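Local coordinates for protein Cas6b (Methanococcus maripaludis, PDB 4Z7K) that probably cleaves CRISPR precursor RNA as an endoribonuclease of the Cas6 family, acting on a repeat RNA that forms no stem-loop, at residues Met122-Lys127 with Asn184-Arg189; Lys168-Leu173 with Glu191-Phe196; Val178-Gln183 with Val208-Gly213. One frame throughout, in Å; residues are numbered along the deposited sequence.

How the interactions relate
All three contacts lie in the C-terminal domain. Interaction 2 is the pairing of strands 169-177 and 186-194 near the free ends of a beta hairpin; it is backbone-bonded and partly exposed, with charged residues along one face. Interactions 1 and 3 are buried and sit at the other end of that hairpin, their centres about 9 Å apart, and there side-chain packing replaces strand pairing. Met122 and Met185 of interaction 1 pack on Phe180 of interaction 3. Interactions 1 and 3 also hold nucleotides of chain C, which interaction 2 does not touch: interaction 1 bonds a uracil through backbone groups and two phosphates through Asn125, whereas interaction 3 meets its nucleotides through side chains.

Interaction 1. Residues Met122-Lys127 with Asn184-Arg189; sequences MALNAK and NMVGFR. With nucleotides of chain C.
Met122 and Leu124, in the loop leading to helix 126-133, pack on Met185 and Val186 where strand 186-194 begins, a buried apolar contact that also builds one side of an RNA-binding pocket. The methyl CE of Met122 slants across SD of Met185 at 3.5 Å, and CD1 of Leu124 meets CG2 of Val186 at 3.5 Å. The Met185 chain is extended beyond CG, with CG anti to the carbonyl carbon (chi1 -51°), and this lays CG and SD over one face of the uracil of U9 of chain C; SD is 3.8 Å from the base atom C2. The polar atoms N3 and O4 of the base are bonded by backbone groups. N3 of U9 donates to Leu124 O at 2.7 Å in a nearly straight bond (168°), while Val186 N reaches O4 of U9 weakly. Next in the chain, Asn125 N-caps the helix by offering OD1 to the backbone N of Asn128. Its ND2 turns to the RNA, bonding OP2 of A20 at 2.7 Å and OP1 of A21 at 3.1 Å, both of chain C. The acceptor at N3 and the weaker donor at O4 suit the uracil pattern, so recognition here probably rests mainly on the Leu124 carbonyl.

Interaction 2. Residues Lys168-Leu173 with Glu191-Phe196; sequences KVKINL and EFYINF
Lys170 and Tyr193 form an antiparallel hydrogen-bonded pair, with Tyr193 N giving to Lys170 O at 2.8 Å and Lys170 N returning a longer bond to Tyr193 O. Asn172 and Glu191 repeat the pattern, Glu191 N lying 3.0 Å from Asn172 O. At the opposite end, beyond Tyr193, where the chain turns a corner, OD1 of Asn195, its CG between backbone N and carbonyl carbon (chi1 64°), accepts from Lys168 N at 3.0 Å, the donor above the carbonyl plane; ND2 bonds Lys166 O. With an alanine in place of Asn195, Lys168 N and Lys166 O are likely to lose their mates, and the open end of the hairpin would be less firmly tied. Both strands form a beta hairpin in a sheet ordered 2-3-1-4, consistent with the ferredoxin-like fold of RAMP domains, and 169-173 belongs to an outermost strand. On the Tyr193 face, the Lys170 chain runs beside the phenol ring and sets NZ 3.6 Å from CE2 of Tyr193. The other face is apolar: CG2 of Ile171 touches CB of Phe192 at 3.8 Å, and Ile171 and Val169 pack on helix 137-158. Toward the hairpin turn, CD2 of Leu173 lies against the backbone of Glu191.

Interaction 3. Residues Val178-Gln183 with Val208-Gly213; sequences VKFKNQ and VSRGFG. With nucleotides of chain C.
Phe180 projects from the loop joining strands 169-177 and 186-194 and meets Arg210 and Phe212 of the loop 208-213. Its CB packs on Met122. From there the ring is swung toward the second loop, because CG stands opposite the backbone N (chi1 171°). Along one side of the ring, CD1 approaches CE1 of Phe212 at 4.3 Å, a loose apolar contact. The next atom, CE1 of Phe180, meets Arg210, with CD of Arg210 3.6 Å away and NE closer, at 3.2 Å, near the ring plane at its edge; Phe180 CZ, the tip of the ring, is 3.9 Å from the same NE. The two flat groups are well turned from each other, their planes 69° apart. Along the other side, CD2 touches Met185, and at CE2 the ring turns its edge to O6 of G10 of chain C, which lies in the ring plane at 3.8 Å.

Two residues earlier in the chain, CG1 of Val178 meets CE2 of Phe212 at 3.6 Å, the two side chains coming from opposite directions; the Phe212 ring also makes a cation-pi contact with Arg18. Arg210, extended from CG to NE, carries its guanidinium past Phe180, where NH2 forms a salt bridge with a phosphate of the RNA. Next to it, Ser209 OG donates to OP2 of DC23 of chain C at 3.1 Å. Lys181, next to Phe180 in the chain, lays its aliphatic part over the guanine of G10, CG 3.6 Å from N1 of the base. Gly211 and Gly213 both have positive phi, and Gly211 adopts angles that a side chain would tolerate poorly. Such a segment close to the C terminus fits the glycine-rich loop that is a signature of Cas6 and other RAMP proteins, here part of the RNA-binding surface.

Interaction 1. Residues Met122-Lys127 with Asn184-Arg189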
loop_
_atom_site.group_PDB
_atom_site.type_symbol
_atom_site.label_atom_id
_atom_site.label_comp_id
_atom_site.label_asym_id
_atom_site.label_seq_id
_atom_site.Cartn_x
_atom_site.Cartn_y
_atom_site.Cartn_z
ATOM N N MET B 122 -3.256 13.025 -1.322
ATOM C CA MET B 122 -3.005 11.613 -1.004
ATOM C C MET B 122 -3.770 10.827 -2.055
ATOM O O MET B 122 -4.774 10.192 -1.758
ATOM C CB MET B 122 -3.488 11.258 0.422
ATOM C CG MET B 122 -2.722 10.177 1.173
ATOM S SD MET B 122 -2.705 10.570 2.958
ATOM C CE MET B 122 -1.676 9.258 3.593
ATOM N N ALA B 123 -3.297 10.897 -3.290
ATOM C CA ALA B 123 -3.956 10.245 -4.410
ATOM C C ALA B 123 -3.411 8.841 -4.628
ATOM O O ALA B 123 -3.972 8.035 -5.383
ATOM C CB ALA B 123 -3.777 11.075 -5.659
ATOM N N LEU B 124 -2.334 8.539 -3.920
ATOM C CA LEU B 124 -1.558 7.351 -4.226
ATOM C C LEU B 124 -1.795 6.206 -3.245
ATOM O O LEU B 124 -1.344 6.266 -2.096
ATOM C CB LEU B 124 -0.071 7.724 -4.218
ATOM C CG LEU B 124 0.501 8.514 -5.399
ATOM C CD1 LEU B 124 2.009 8.349 -5.471
ATOM C CD2 LEU B 124 -0.178 8.170 -6.720
ATOM N N ASN B 125 -2.449 5.144 -3.714
ATOM C CA ASN B 125 -2.530 3.911 -2.934
ATOM C C ASN B 125 -1.175 3.189 -2.950
ATOM O O ASN B 125 -0.162 3.783 -3.304
ATOM C CB ASN B 125 -3.667 3.001 -3.418
ATOM C CG ASN B 125 -3.615 2.720 -4.893
ATOM O OD1 ASN B 125 -2.663 2.121 -5.386
ATOM N ND2 ASN B 125 -4.673 3.093 -5.603
ATOM N N ALA B 126 -1.129 1.938 -2.509
ATOM C CA ALA B 126 0.164 1.277 -2.328
ATOM C C ALA B 126 0.861 0.961 -3.655
ATOM O O ALA B 126 2.041 1.273 -3.841
ATOM C CB ALA B 126 -0.014 0.005 -1.514
ATOM N N LYS B 127 0.110 0.407 -4.601
ATOM C CA LYS B 127 0.659 0.102 -5.916
ATOM C C LYS B 127 0.873 1.360 -6.727
ATOM O O LYS B 127 1.879 1.512 -7.415
ATOM C CB LYS B 127 -0.287 -0.834 -6.676
ATOM C CG LYS B 127 -0.317 -0.582 -8.180
ATOM C CD LYS B 127 -1.149 -1.612 -8.905
ATOM C CE LYS B 127 -0.400 -2.931 -9.024
ATOM N NZ LYS B 127 0.739 -2.848 -9.985
ATOM N N ASN B 184 5.664 7.756 5.906
ATOM C CA ASN B 184 5.763 9.007 5.171
ATOM C C ASN B 184 5.184 8.965 3.758
ATOM O O ASN B 184 5.893 9.257 2.808
ATOM C CB ASN B 184 7.232 9.447 5.108
ATOM C CG ASN B 184 7.950 9.291 6.441
ATOM O OD1 ASN B 184 7.340 9.448 7.498
ATOM N ND2 ASN B 184 9.245 8.968 6.396
ATOM N N MET B 185 3.906 8.642 3.609
ATOM C CA MET B 185 3.273 8.690 2.292
ATOM C C MET B 185 3.369 10.052 1.592
ATOM O O MET B 185 3.788 11.038 2.196
ATOM C CB MET B 185 1.822 8.277 2.426
ATOM C CG MET B 185 1.699 6.973 3.159
ATOM S SD MET B 185 0.057 6.290 3.013
ATOM C CE MET B 185 0.238 4.874 4.084
ATOM N N VAL B 186 2.992 10.110 0.316
ATOM C CA VAL B 186 3.082 11.375 -0.418
ATOM C C VAL B 186 1.721 12.044 -0.665
ATOM O O VAL B 186 0.698 11.378 -0.842
ATOM C CB VAL B 186 3.793 11.203 -1.793
ATOM C CG1 VAL B 186 5.210 10.690 -1.601
ATOM C CG2 VAL B 186 3.030 10.267 -2.684
ATOM N N GLY B 187 1.721 13.373 -0.649
ATOM C CA GLY B 187 0.508 14.139 -0.865
ATOM C C GLY B 187 0.752 15.312 -1.800
ATOM O O GLY B 187 1.883 15.571 -2.199
ATOM N N PHE B 188 -0.323 15.999 -2.178
ATOM C CA PHE B 188 -0.241 17.076 -3.160
ATOM C C PHE B 188 -1.038 18.315 -2.796
ATOM O O PHE B 188 -2.167 18.222 -2.346
ATOM C CB PHE B 188 -0.710 16.563 -4.512
ATOM C CG PHE B 188 0.077 15.403 -5.005
ATOM C CD1 PHE B 188 1.324 15.594 -5.569
ATOM C CD2 PHE B 188 -0.413 14.125 -4.892
ATOM C CE1 PHE B 188 2.070 14.537 -6.021
ATOM C CE2 PHE B 188 0.327 13.052 -5.348
ATOM C CZ PHE B 188 1.575 13.263 -5.912
ATOM N N ARG B 189 -0.471 19.488 -3.025
ATOM C CA ARG B 189 -1.257 20.699 -2.899
ATOM C C ARG B 189 -1.376 21.273 -4.300
ATOM O O ARG B 189 -0.606 20.898 -5.193
ATOM C CB ARG B 189 -0.626 21.690 -1.957
ATOM C CG ARG B 189 -1.604 22.762 -1.519
ATOM C CD ARG B 189 -2.616 22.239 -0.543
ATOM N NE ARG B 189 -1.996 21.998 0.757
ATOM C CZ ARG B 189 -2.209 22.760 1.822
ATOM N NH1 ARG B 189 -3.032 23.795 1.718
ATOM N NH2 ARG B 189 -1.617 22.488 2.984
ATOM P P U C 9 7.952 3.084 2.697
ATOM O OP1 U C 9 8.042 4.236 1.749
ATOM O OP2 U C 9 8.982 2.818 3.753
ATOM O "O5'" U C 9 6.571 3.263 3.455
ATOM C "C5'" U C 9 5.429 3.671 2.718
ATOM C "C4'" U C 9 4.342 2.631 2.703
ATOM O "O4'" U C 9 3.114 3.311 2.359
ATOM C "C3'" U C 9 4.486 1.508 1.690
ATOM O "O3'" U C 9 3.732 0.388 2.194
ATOM C "C2'" U C 9 3.826 2.129 0.458
ATOM O "O2'" U C 9 3.357 1.217 -0.515
ATOM C "C1'" U C 9 2.674 2.910 1.082
ATOM N N1 U C 9 2.366 4.153 0.370
ATOM C C2 U C 9 1.092 4.376 -0.141
ATOM O O2 U C 9 0.179 3.568 -0.064
ATOM N N3 U C 9 0.934 5.593 -0.769
ATOM C C4 U C 9 1.903 6.583 -0.911
ATOM O O4 U C 9 1.618 7.635 -1.498
ATOM C C5 U C 9 3.188 6.271 -0.343
ATOM C C6 U C 9 3.368 5.095 0.269
ATOM P P A C 21 -7.697 4.404 -4.505
ATOM O OP1 A C 21 -6.486 4.907 -3.799
ATOM O OP2 A C 21 -7.643 3.030 -5.065
ATOM O "O5'" A C 21 -8.923 4.577 -3.505
ATOM C "C5'" A C 21 -9.315 5.871 -3.052
ATOM C "C4'" A C 21 -10.690 5.863 -2.426
ATOM O "O4'" A C 21 -11.612 5.198 -3.333
ATOM C "C3'" A C 21 -10.801 5.134 -1.084
ATOM O "O3'" A C 21 -11.733 5.806 -0.226
ATOM C "C2'" A C 21 -11.335 3.762 -1.488
ATOM O "O2'" A C 21 -12.063 3.079 -0.488
ATOM C "C1'" A C 21 -12.218 4.101 -2.682
ATOM N N9 A C 21 -12.323 3.002 -3.637
ATOM C C8 A C 21 -11.332 2.132 -4.024
ATOM N N7 A C 21 -11.740 1.235 -4.885
ATOM C C5 A C 21 -13.083 1.549 -5.073
ATOM C C6 A C 21 -14.086 0.982 -5.872
ATOM N N6 A C 21 -13.858 -0.065 -6.662
ATOM N N1 A C 21 -15.328 1.523 -5.834
ATOM C C2 A C 21 -15.540 2.579 -5.039
ATOM N N3 A C 21 -14.680 3.203 -4.237
ATOM C C4 A C 21 -13.459 2.635 -4.308
ATOM P P A C 20 -6.236 2.477 -9.136
ATOM O OP1 A C 20 -5.287 3.257 -9.969
ATOM O OP2 A C 20 -5.780 1.940 -7.816
ATOM O "O5'" A C 20 -7.560 3.356 -8.930
ATOM C "C5'" A C 20 -7.507 4.782 -8.908
ATOM C "C4'" A C 20 -8.665 5.391 -8.143
ATOM O "O4'" A C 20 -9.901 5.221 -8.890
ATOM C "C3'" A C 20 -8.943 4.766 -6.781
ATOM O "O3'" A C 20 -8.129 5.308 -5.754
ATOM C "C2'" A C 20 -10.434 5.012 -6.588
ATOM O "O2'" A C 20 -10.662 6.345 -6.167
ATOM C "C1'" A C 20 -10.954 4.876 -8.021
ATOM N N9 A C 20 -11.367 3.495 -8.354
ATOM C C8 A C 20 -10.612 2.346 -8.250
ATOM N N7 A C 20 -11.220 1.257 -8.644
ATOM C C5 A C 20 -12.453 1.723 -9.059
ATOM C C6 A C 20 -13.554 1.045 -9.588
ATOM N N6 A C 20 -13.538 -0.276 -9.784
ATOM N N1 A C 20 -14.650 1.775 -9.906
ATOM C C2 A C 20 -14.609 3.102 -9.697
ATOM N N3 A C 20 -13.621 3.860 -9.202
ATOM C C4 A C 20 -12.557 3.096 -8.905
#

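Interaction 2. Residues Lys168-Leu173 with Glu191-Phe196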
loop_
_atom_site.group_PDB
_atom_site.type_symbol
_atom_site.label_atom_id
_atom_site.label_comp_id
_atom_site.label_asym_id
_atom_site.label_seq_id
_atom_site.Cartn_x
_atom_site.Cartn_y
_atom_site.Cartn_z
ATOM N N LYS B 168 -12.957 15.343 -18.068
ATOM C CA LYS B 168 -11.626 15.761 -18.471
ATOM C C LYS B 168 -11.036 16.664 -17.415
ATOM O O LYS B 168 -11.737 17.489 -16.839
ATOM C CB LYS B 168 -11.700 16.504 -19.803
ATOM C CG LYS B 168 -12.734 17.657 -19.788
ATOM C CD LYS B 168 -12.556 18.650 -20.948
ATOM C CE LYS B 168 -13.528 18.447 -22.091
ATOM N NZ LYS B 168 -13.517 19.636 -22.978
ATOM N N VAL B 169 -9.738 16.560 -17.186
ATOM C CA VAL B 169 -9.166 17.263 -16.050
ATOM C C VAL B 169 -7.792 17.894 -16.360
ATOM O O VAL B 169 -6.962 17.317 -17.055
ATOM C CB VAL B 169 -9.067 16.292 -14.830
ATOM C CG1 VAL B 169 -8.377 14.989 -15.218
ATOM C CG2 VAL B 169 -8.373 16.949 -13.644
ATOM N N LYS B 170 -7.564 19.083 -15.820
ATOM C CA LYS B 170 -6.275 19.739 -15.904
ATOM C C LYS B 170 -5.748 19.974 -14.494
ATOM O O LYS B 170 -6.476 20.399 -13.594
ATOM C CB LYS B 170 -6.379 21.057 -16.677
ATOM C CG LYS B 170 -5.082 21.858 -16.739
ATOM C CD LYS B 170 -5.138 22.919 -17.836
ATOM C CE LYS B 170 -5.576 24.284 -17.339
ATOM N NZ LYS B 170 -4.487 24.961 -16.594
ATOM N N ILE B 171 -4.469 19.699 -14.301
ATOM C CA ILE B 171 -3.903 19.820 -12.976
ATOM C C ILE B 171 -2.613 20.630 -12.974
ATOM O O ILE B 171 -1.751 20.507 -13.856
ATOM C CB ILE B 171 -3.643 18.442 -12.344
ATOM C CG1 ILE B 171 -2.744 17.595 -13.248
ATOM C CG2 ILE B 171 -4.957 17.720 -12.088
ATOM C CD1 ILE B 171 -2.413 16.247 -12.646
ATOM N N ASN B 172 -2.529 21.502 -11.983
ATOM C CA ASN B 172 -1.302 22.169 -11.634
ATOM C C ASN B 172 -1.080 21.828 -10.177
ATOM O O ASN B 172 -1.646 22.472 -9.297
ATOM C CB ASN B 172 -1.417 23.680 -11.848
ATOM C CG ASN B 172 -0.153 24.427 -11.471
ATOM O OD1 ASN B 172 0.961 23.915 -11.596
ATOM N ND2 ASN B 172 -0.328 25.636 -10.971
ATOM N N LEU B 173 -0.282 20.801 -9.913
ATOM C CA LEU B 173 -0.107 20.330 -8.539
ATOM C C LEU B 173 1.352 20.133 -8.225
ATOM O O LEU B 173 2.135 19.746 -9.097
ATOM C CB LEU B 173 -0.849 19.007 -8.294
ATOM C CG LEU B 173 -2.297 18.894 -8.745
ATOM C CD1 LEU B 173 -2.755 17.463 -8.637
ATOM C CD2 LEU B 173 -3.174 19.820 -7.925
ATOM N N GLU B 191 -4.031 23.095 -7.615
ATOM C CA GLU B 191 -5.224 23.576 -8.284
ATOM C C GLU B 191 -5.619 22.549 -9.323
ATOM O O GLU B 191 -4.747 21.859 -9.842
ATOM C CB GLU B 191 -4.916 24.895 -8.996
ATOM C CG GLU B 191 -3.975 25.864 -8.263
ATOM C CD GLU B 191 -3.377 26.930 -9.201
ATOM O OE1 GLU B 191 -3.872 27.087 -10.350
ATOM O OE2 GLU B 191 -2.411 27.613 -8.787
ATOM N N PHE B 192 -6.905 22.413 -9.637
ATOM C CA PHE B 192 -7.268 21.588 -10.791
ATOM C C PHE B 192 -8.587 22.057 -11.410
ATOM O O PHE B 192 -9.391 22.696 -10.739
ATOM C CB PHE B 192 -7.322 20.113 -10.408
ATOM C CG PHE B 192 -8.460 19.747 -9.500
ATOM C CD1 PHE B 192 -9.722 19.479 -10.011
ATOM C CD2 PHE B 192 -8.263 19.614 -8.144
ATOM C CE1 PHE B 192 -10.765 19.116 -9.184
ATOM C CE2 PHE B 192 -9.310 19.248 -7.310
ATOM C CZ PHE B 192 -10.557 19.003 -7.831
ATOM N N TYR B 193 -8.807 21.736 -12.685
ATOM C CA TYR B 193 -9.997 22.186 -13.427
ATOM C C TYR B 193 -10.778 20.963 -13.869
ATOM O O TYR B 193 -10.172 19.955 -14.207
ATOM C CB TYR B 193 -9.629 23.024 -14.659
ATOM C CG TYR B 193 -8.897 24.330 -14.416
ATOM C CD1 TYR B 193 -9.569 25.549 -14.452
ATOM C CD2 TYR B 193 -7.526 24.344 -14.186
ATOM C CE1 TYR B 193 -8.888 26.742 -14.252
ATOM C CE2 TYR B 193 -6.840 25.521 -13.974
ATOM C CZ TYR B 193 -7.518 26.720 -14.005
ATOM O OH TYR B 193 -6.810 27.889 -13.789
ATOM N N ILE B 194 -12.107 21.019 -13.871
ATOM C CA ILE B 194 -12.864 19.841 -14.297
ATOM C C ILE B 194 -14.297 20.173 -14.712
ATOM O O ILE B 194 -14.867 21.176 -14.270
ATOM C CB ILE B 194 -12.869 18.760 -13.162
ATOM C CG1 ILE B 194 -13.317 17.400 -13.675
ATOM C CG2 ILE B 194 -13.704 19.189 -11.974
ATOM C CD1 ILE B 194 -12.889 16.295 -12.773
ATOM N N ASN B 195 -14.860 19.341 -15.590
ATOM C CA ASN B 195 -16.245 19.479 -16.018
ATOM C C ASN B 195 -17.133 18.713 -15.068
ATOM O O ASN B 195 -18.088 18.063 -15.487
ATOM C CB ASN B 195 -16.459 18.988 -17.454
ATOM C CG ASN B 195 -16.199 17.503 -17.620
ATOM O OD1 ASN B 195 -15.291 16.952 -17.015
ATOM N ND2 ASN B 195 -17.002 16.852 -18.452
ATOM N N PHE B 196 -16.754 18.703 -13.798
ATOM C CA PHE B 196 -17.615 18.135 -12.777
ATOM C C PHE B 196 -17.891 19.111 -11.649
ATOM O O PHE B 196 -17.079 19.995 -11.372
ATOM C CB PHE B 196 -17.015 16.868 -12.210
ATOM C CG PHE B 196 -18.013 16.022 -11.496
ATOM C CD1 PHE B 196 -18.937 15.285 -12.210
ATOM C CD2 PHE B 196 -18.033 15.958 -10.126
ATOM C CE1 PHE B 196 -19.850 14.507 -11.569
ATOM C CE2 PHE B 196 -18.950 15.171 -9.486
ATOM C CZ PHE B 196 -19.858 14.452 -10.203
#

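Interaction 3. Residues Val178-Gln183 with Val208-Gly213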
loop_
_atom_site.group_PDB
_atom_site.type_symbol
_atom_site.label_atom_id
_atom_site.label_comp_id
_atom_site.label_asym_id
_atom_site.label_seq_id
_atom_site.Cartn_x
_atom_site.Cartn_y
_atom_site.Cartn_z
ATOM N N VAL B 178 3.335 13.859 3.577
ATOM C CA VAL B 178 2.277 13.574 4.555
ATOM C C VAL B 178 2.621 12.368 5.415
ATOM O O VAL B 178 2.872 11.288 4.908
ATOM C CB VAL B 178 0.939 13.342 3.875
ATOM C CG1 VAL B 178 0.028 12.489 4.749
ATOM C CG2 VAL B 178 0.310 14.673 3.536
ATOM N N LYS B 179 2.607 12.555 6.724
ATOM C CA LYS B 179 2.875 11.450 7.610
ATOM C C LYS B 179 1.547 10.872 8.047
ATOM O O LYS B 179 0.655 11.616 8.455
ATOM C CB LYS B 179 3.725 11.882 8.802
ATOM C CG LYS B 179 3.187 11.477 10.154
ATOM C CD LYS B 179 4.291 11.200 11.160
ATOM C CE LYS B 179 3.774 11.253 12.587
ATOM N NZ LYS B 179 4.846 11.072 13.604
ATOM N N PHE B 180 1.384 9.561 7.867
ATOM C CA PHE B 180 0.113 8.869 8.118
ATOM C C PHE B 180 0.345 7.411 8.521
ATOM O O PHE B 180 0.975 6.653 7.768
ATOM C CB PHE B 180 -0.771 8.928 6.875
ATOM C CG PHE B 180 -2.008 8.070 6.951
ATOM C CD1 PHE B 180 -3.221 8.620 7.327
ATOM C CD2 PHE B 180 -1.973 6.733 6.617
ATOM C CE1 PHE B 180 -4.373 7.848 7.376
ATOM C CE2 PHE B 180 -3.121 5.952 6.674
ATOM C CZ PHE B 180 -4.317 6.507 7.054
ATOM N N LYS B 181 -0.234 6.995 9.649
ATOM C CA LYS B 181 0.049 5.675 10.212
ATOM C C LYS B 181 1.561 5.427 10.286
ATOM O O LYS B 181 2.070 4.437 9.771
ATOM C CB LYS B 181 -0.645 4.598 9.395
ATOM C CG LYS B 181 -2.094 4.393 9.767
ATOM C CD LYS B 181 -2.239 4.307 11.277
ATOM C CE LYS B 181 -3.674 4.027 11.696
ATOM N NZ LYS B 181 -3.803 3.981 13.184
ATOM N N ASN B 182 2.263 6.396 10.872
ATOM C CA ASN B 182 3.706 6.329 11.137
ATOM C C ASN B 182 4.545 5.945 9.931
ATOM O O ASN B 182 5.572 5.271 10.031
ATOM C CB ASN B 182 3.970 5.410 12.317
ATOM C CG ASN B 182 3.078 5.748 13.494
ATOM O OD1 ASN B 182 2.059 5.089 13.728
ATOM N ND2 ASN B 182 3.421 6.832 14.205
ATOM N N GLN B 183 4.104 6.438 8.787
ATOM C CA GLN B 183 4.809 6.228 7.553
ATOM C C GLN B 183 4.661 7.485 6.726
ATOM O O GLN B 183 3.672 8.202 6.840
ATOM C CB GLN B 183 4.237 5.025 6.819
ATOM C CG GLN B 183 4.718 3.713 7.371
ATOM C CD GLN B 183 3.914 2.564 6.852
ATOM O OE1 GLN B 183 4.360 1.419 6.879
ATOM N NE2 GLN B 183 2.707 2.857 6.384
ATOM N N VAL B 208 -10.216 10.339 3.299
ATOM C CA VAL B 208 -10.987 11.545 3.172
ATOM C C VAL B 208 -11.649 11.913 4.491
ATOM O O VAL B 208 -11.884 13.081 4.798
ATOM C CB VAL B 208 -12.017 11.340 2.062
ATOM C CG1 VAL B 208 -13.412 11.756 2.493
ATOM C CG2 VAL B 208 -11.558 12.039 0.796
ATOM N N SER B 209 -11.930 10.892 5.276
ATOM C CA SER B 209 -12.533 11.045 6.585
ATOM C C SER B 209 -11.696 11.876 7.554
ATOM O O SER B 209 -12.252 12.600 8.380
ATOM C CB SER B 209 -12.778 9.656 7.173
ATOM O OG SER B 209 -11.561 8.918 7.225
ATOM N N ARG B 210 -10.371 11.769 7.463
ATOM C CA ARG B 210 -9.498 12.490 8.388
ATOM C C ARG B 210 -9.252 13.899 7.913
ATOM O O ARG B 210 -8.540 14.662 8.572
ATOM C CB ARG B 210 -8.138 11.817 8.539
ATOM C CG ARG B 210 -8.145 10.335 8.668
ATOM C CD ARG B 210 -6.779 9.901 9.121
ATOM N NE ARG B 210 -6.737 8.469 9.365
ATOM C CZ ARG B 210 -6.926 7.925 10.559
ATOM N NH1 ARG B 210 -7.166 8.700 11.612
ATOM N NH2 ARG B 210 -6.867 6.608 10.708
ATOM N N GLY B 211 -9.845 14.246 6.774
ATOM C CA GLY B 211 -9.752 15.598 6.276
ATOM C C GLY B 211 -8.863 15.799 5.064
ATOM O O GLY B 211 -8.683 16.937 4.620
ATOM N N PHE B 212 -8.279 14.721 4.552
ATOM C CA PHE B 212 -7.393 14.825 3.402
ATOM C C PHE B 212 -8.195 15.054 2.127
ATOM O O PHE B 212 -9.358 14.647 2.033
ATOM C CB PHE B 212 -6.541 13.567 3.250
ATOM C CG PHE B 212 -5.494 13.403 4.312
ATOM C CD1 PHE B 212 -5.753 12.684 5.453
ATOM C CD2 PHE B 212 -4.244 13.949 4.157
ATOM C CE1 PHE B 212 -4.785 12.520 6.427
ATOM C CE2 PHE B 212 -3.283 13.786 5.121
ATOM C CZ PHE B 212 -3.555 13.070 6.260
ATOM N N GLY B 213 -7.578 15.748 1.171
ATOM C CA GLY B 213 -8.171 15.972 -0.137
ATOM C C GLY B 213 -9.380 16.895 -0.156
ATOM O O GLY B 213 -10.282 16.745 -0.982
ATOM P P G C 10 3.883 -1.128 1.641
ATOM O OP1 G C 10 4.741 -1.894 2.591
ATOM O OP2 G C 10 4.318 -1.096 0.224
ATOM O "O5'" G C 10 2.382 -1.667 1.559
ATOM C "C5'" G C 10 1.495 -1.551 2.656
ATOM C "C4'" G C 10 2.225 -1.558 3.982
ATOM O "O4'" G C 10 2.362 -0.194 4.467
ATOM C "C3'" G C 10 1.523 -2.323 5.095
ATOM O "O3'" G C 10 1.948 -3.687 5.095
ATOM C "C2'" G C 10 1.866 -1.516 6.352
ATOM O "O2'" G C 10 3.153 -1.850 6.846
ATOM C "C1'" G C 10 1.940 -0.098 5.797
ATOM N N9 G C 10 0.623 0.536 5.706
ATOM C C8 G C 10 0.178 1.052 4.513
ATOM N N7 G C 10 -1.005 1.559 4.564
ATOM C C5 G C 10 -1.344 1.362 5.883
ATOM C C6 G C 10 -2.539 1.727 6.500
ATOM O O6 G C 10 -3.457 2.295 5.911
ATOM N N1 G C 10 -2.563 1.379 7.856
ATOM C C2 G C 10 -1.527 0.746 8.519
ATOM N N2 G C 10 -1.713 0.482 9.829
ATOM N N3 G C 10 -0.382 0.394 7.930
ATOM C C4 G C 10 -0.364 0.739 6.622
ATOM P P DC C 23 -11.966 5.252 6.985
ATOM O OP1 DC C 23 -12.868 5.893 7.958
ATOM O OP2 DC C 23 -10.883 6.065 6.362
ATOM O "O5'" DC C 23 -11.298 3.968 7.647
ATOM C "C5'" DC C 23 -11.785 3.485 8.845
ATOM C "C4'" DC C 23 -10.651 2.891 9.615
ATOM O "O4'" DC C 23 -9.940 2.016 8.739
ATOM C "C3'" DC C 23 -9.636 3.911 10.094
ATOM O "O3'" DC C 23 -10.036 4.399 11.396
ATOM C "C2'" DC C 23 -8.341 3.103 10.132
ATOM C "C1'" DC C 23 -8.563 2.064 9.024
ATOM N N1 DC C 23 -7.865 2.366 7.778
ATOM C C2 DC C 23 -6.496 2.128 7.682
ATOM O O2 DC C 23 -5.891 1.658 8.654
ATOM N N3 DC C 23 -5.868 2.409 6.522
ATOM C C4 DC C 23 -6.540 2.912 5.491
ATOM N N4 DC C 23 -5.856 3.168 4.369
ATOM C C5 DC C 23 -7.942 3.170 5.565
ATOM C C6 DC C 23 -8.560 2.885 6.722
#